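Non-structural protein 5 (Modoc virus, PDB 2WA2) probably methylates the viral RNA cap at guanine N7 and ribose 2'-O positions through its methyltransferase domain, which binds S-adenosylmethionine as methyl donor. Local coordinates at residues P15-G18 with E19-K22. The protein carries 4 engineered substitutions. Numbering follows the deposited sequence.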
ATOM      1  N   PRO A  15      13.945 -13.360   0.037  1.00 24.17           N
ATOM      2  CA  PRO A  15      14.533 -12.590  -1.052  1.00 23.49           C
ATOM      3  C   PRO A  15      14.802 -13.444  -2.296  1.00 22.75           C
ATOM      4  O   PRO A  15      14.551 -12.975  -3.400  1.00 22.05           O
ATOM      5  CB  PRO A  15      15.842 -12.051  -0.446  1.00 23.89           C
ATOM      6  CG  PRO A  15      15.585 -12.029   1.047  1.00 24.01           C
ATOM      7  CD  PRO A  15      14.784 -13.294   1.257  1.00 23.92           C
ATOM      8  N   THR A  16      15.291 -14.673  -2.116  1.00 21.12           N
ATOM      9  CA  THR A  16      15.523 -15.575  -3.240  1.00 19.88           C
ATOM     10  C   THR A  16      14.237 -15.803  -4.058  1.00 18.44           C
ATOM     11  O   THR A  16      14.226 -15.542  -5.255  1.00 18.54           O
ATOM     12  CB  THR A  16      16.117 -16.936  -2.802  1.00 19.63           C
ATOM     13  OG1 THR A  16      17.446 -16.723  -2.339  1.00 22.28           O
ATOM     14  CG2 THR A  16      16.180 -17.904  -4.015  1.00 20.76           C
ATOM     15  N   LEU A  17      13.170 -16.247  -3.398  1.00 16.55           N
ATOM     16  CA  LEU A  17      11.917 -16.576  -4.071  1.00 16.37           C
ATOM     17  C   LEU A  17      11.232 -15.353  -4.759  1.00 15.36           C
ATOM     18  O   LEU A  17      10.725 -15.456  -5.882  1.00 13.11           O
ATOM     19  CB  LEU A  17      10.941 -17.221  -3.101  1.00 16.05           C
ATOM     20  CG  LEU A  17      11.152 -18.683  -2.700  1.00 18.76           C
ATOM     21  CD1 LEU A  17      10.103 -18.985  -1.698  1.00 20.30           C
ATOM     22  CD2 LEU A  17      11.054 -19.658  -3.920  1.00 16.20           C
ATOM     23  N   GLY A  18      11.195 -14.223  -4.071  1.00 15.07           N
ATOM     24  CA  GLY A  18      10.611 -13.028  -4.694  1.00 14.50           C
ATOM     25  C   GLY A  18      11.464 -12.549  -5.844  1.00 14.31           C
ATOM     26  O   GLY A  18      10.944 -12.045  -6.864  1.00 13.79           O
ATOM     27  N   GLU A  19      12.782 -12.724  -5.709  1.00 14.72           N
ATOM     28  CA  GLU A  19      13.690 -12.322  -6.764  1.00 17.16           C
ATOM     29  C   GLU A  19      13.542 -13.204  -7.982  1.00 14.86           C
ATOM     30  O   GLU A  19      13.711 -12.728  -9.102  1.00 14.20           O
ATOM     31  CB  GLU A  19      15.155 -12.346  -6.307  1.00 17.46           C
ATOM     32  CG  GLU A  19      15.601 -11.078  -5.589  1.00 22.56           C
ATOM     33  CD  GLU A  19      16.939 -11.260  -4.863  1.00 23.14           C
ATOM     34  OE1 GLU A  19      17.781 -12.098  -5.310  1.00 31.97           O
ATOM     35  OE2 GLU A  19      17.132 -10.575  -3.831  1.00 29.89           O
ATOM     36  N   ILE A  20      13.323 -14.501  -7.753  1.00 13.45           N
ATOM     37  CA  ILE A  20      13.016 -15.438  -8.847  1.00 12.31           C
ATOM     38  C   ILE A  20      11.741 -15.008  -9.580  1.00 11.85           C
ATOM     39  O   ILE A  20      11.734 -14.876 -10.822  1.00 11.18           O
ATOM     40  CB  ILE A  20      12.886 -16.891  -8.344  1.00 11.80           C
ATOM     41  CG1 ILE A  20      14.248 -17.404  -7.851  1.00 12.53           C
ATOM     42  CG2 ILE A  20      12.306 -17.804  -9.461  1.00 11.85           C
ATOM     43  CD1 ILE A  20      14.125 -18.772  -7.056  1.00 12.72           C
ATOM     44  N   TRP A  21      10.684 -14.733  -8.799  1.00 10.72           N
ATOM     45  CA  TRP A  21       9.418 -14.228  -9.333  1.00  9.48           C
ATOM     46  C   TRP A  21       9.669 -12.990 -10.181  1.00 10.30           C
ATOM     47  O   TRP A  21       9.196 -12.923 -11.326  1.00  8.72           O
ATOM     48  CB  TRP A  21       8.393 -13.939  -8.216  1.00 10.39           C
ATOM     49  CG  TRP A  21       7.220 -13.097  -8.721  1.00  9.73           C
ATOM     50  CD1 TRP A  21       6.109 -13.549  -9.351  1.00 10.77           C
ATOM     51  CD2 TRP A  21       7.091 -11.661  -8.636  1.00 11.00           C
ATOM     52  NE1 TRP A  21       5.276 -12.470  -9.670  1.00 10.95           N
ATOM     53  CE2 TRP A  21       5.872 -11.310  -9.264  1.00 10.68           C
ATOM     54  CE3 TRP A  21       7.904 -10.630  -8.110  1.00 10.60           C
ATOM     55  CZ2 TRP A  21       5.426  -9.972  -9.360  1.00 12.12           C
ATOM     56  CZ3 TRP A  21       7.466  -9.298  -8.226  1.00 10.76           C
ATOM     57  CH2 TRP A  21       6.231  -8.988  -8.837  1.00 11.69           C
ATOM     58  N   LYS A  22      10.463 -12.049  -9.666  1.00  9.99           N
ATOM     59  CA  LYS A  22      10.707 -10.806 -10.416  1.00 11.29           C
ATOM     60  C   LYS A  22      11.407 -11.051 -11.772  1.00 11.70           C
ATOM     61  O   LYS A  22      11.047 -10.457 -12.799  1.00 11.13           O
ATOM     62  CB  LYS A  22      11.536  -9.840  -9.590  1.00 10.77           C
ATOM     63  CG  LYS A  22      11.653  -8.445 -10.207  1.00 10.90           C
ATOM     64  CD  LYS A  22      10.350  -7.680  -9.984  1.00 15.64           C
ATOM     65  CE  LYS A  22      10.442  -6.311 -10.482  1.00 16.90           C
ATOM     66  NZ  LYS A  22       9.149  -5.581 -10.267  1.00 12.98           N
TER
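T16 and I20, one helical turn apart, run alongside each other in the same direction, with CG2 of T16 3.8 Å from CD1 of I20. I20 carries CG1 beside its own backbone N (chi1 -67°), which brings CG1 back over the preceding turn to 3.2 Å from the carbonyl O of T16. L17 adds a looser apolar touch, its CD2 4.5 Å from CD1 of I20. E19 also folds back: its chain runs extended beyond CG past the O of P15, and OE2 ends 3.9 Å from CB of the proline ring. W21 swings its indole the other way, CG anti to the backbone N (chi1 166°), leaving G18 O at the ring edge, 3.6 Å from CE3.

Behind these contacts stand four successive i to i+4 bonds of a regular alpha-helix. The straightest runs from W21 N to L17 O (3.0 Å, 170° at the hydrogen); K22 N reaches G18 O at 2.8 Å.

On the buried side, the W21 ring meets H227 edge-to-face, while K22 NZ bonds to N160 O and forms a salt bridge with E166 on helix 163-183. W21 packs on L250 and L251 of helix 239-254, the last one modelled, and L17 leans on T244 and R248 of the same helix; together they join helix 14-27 to it at the periphery of the Rossmann-like methyltransferase fold.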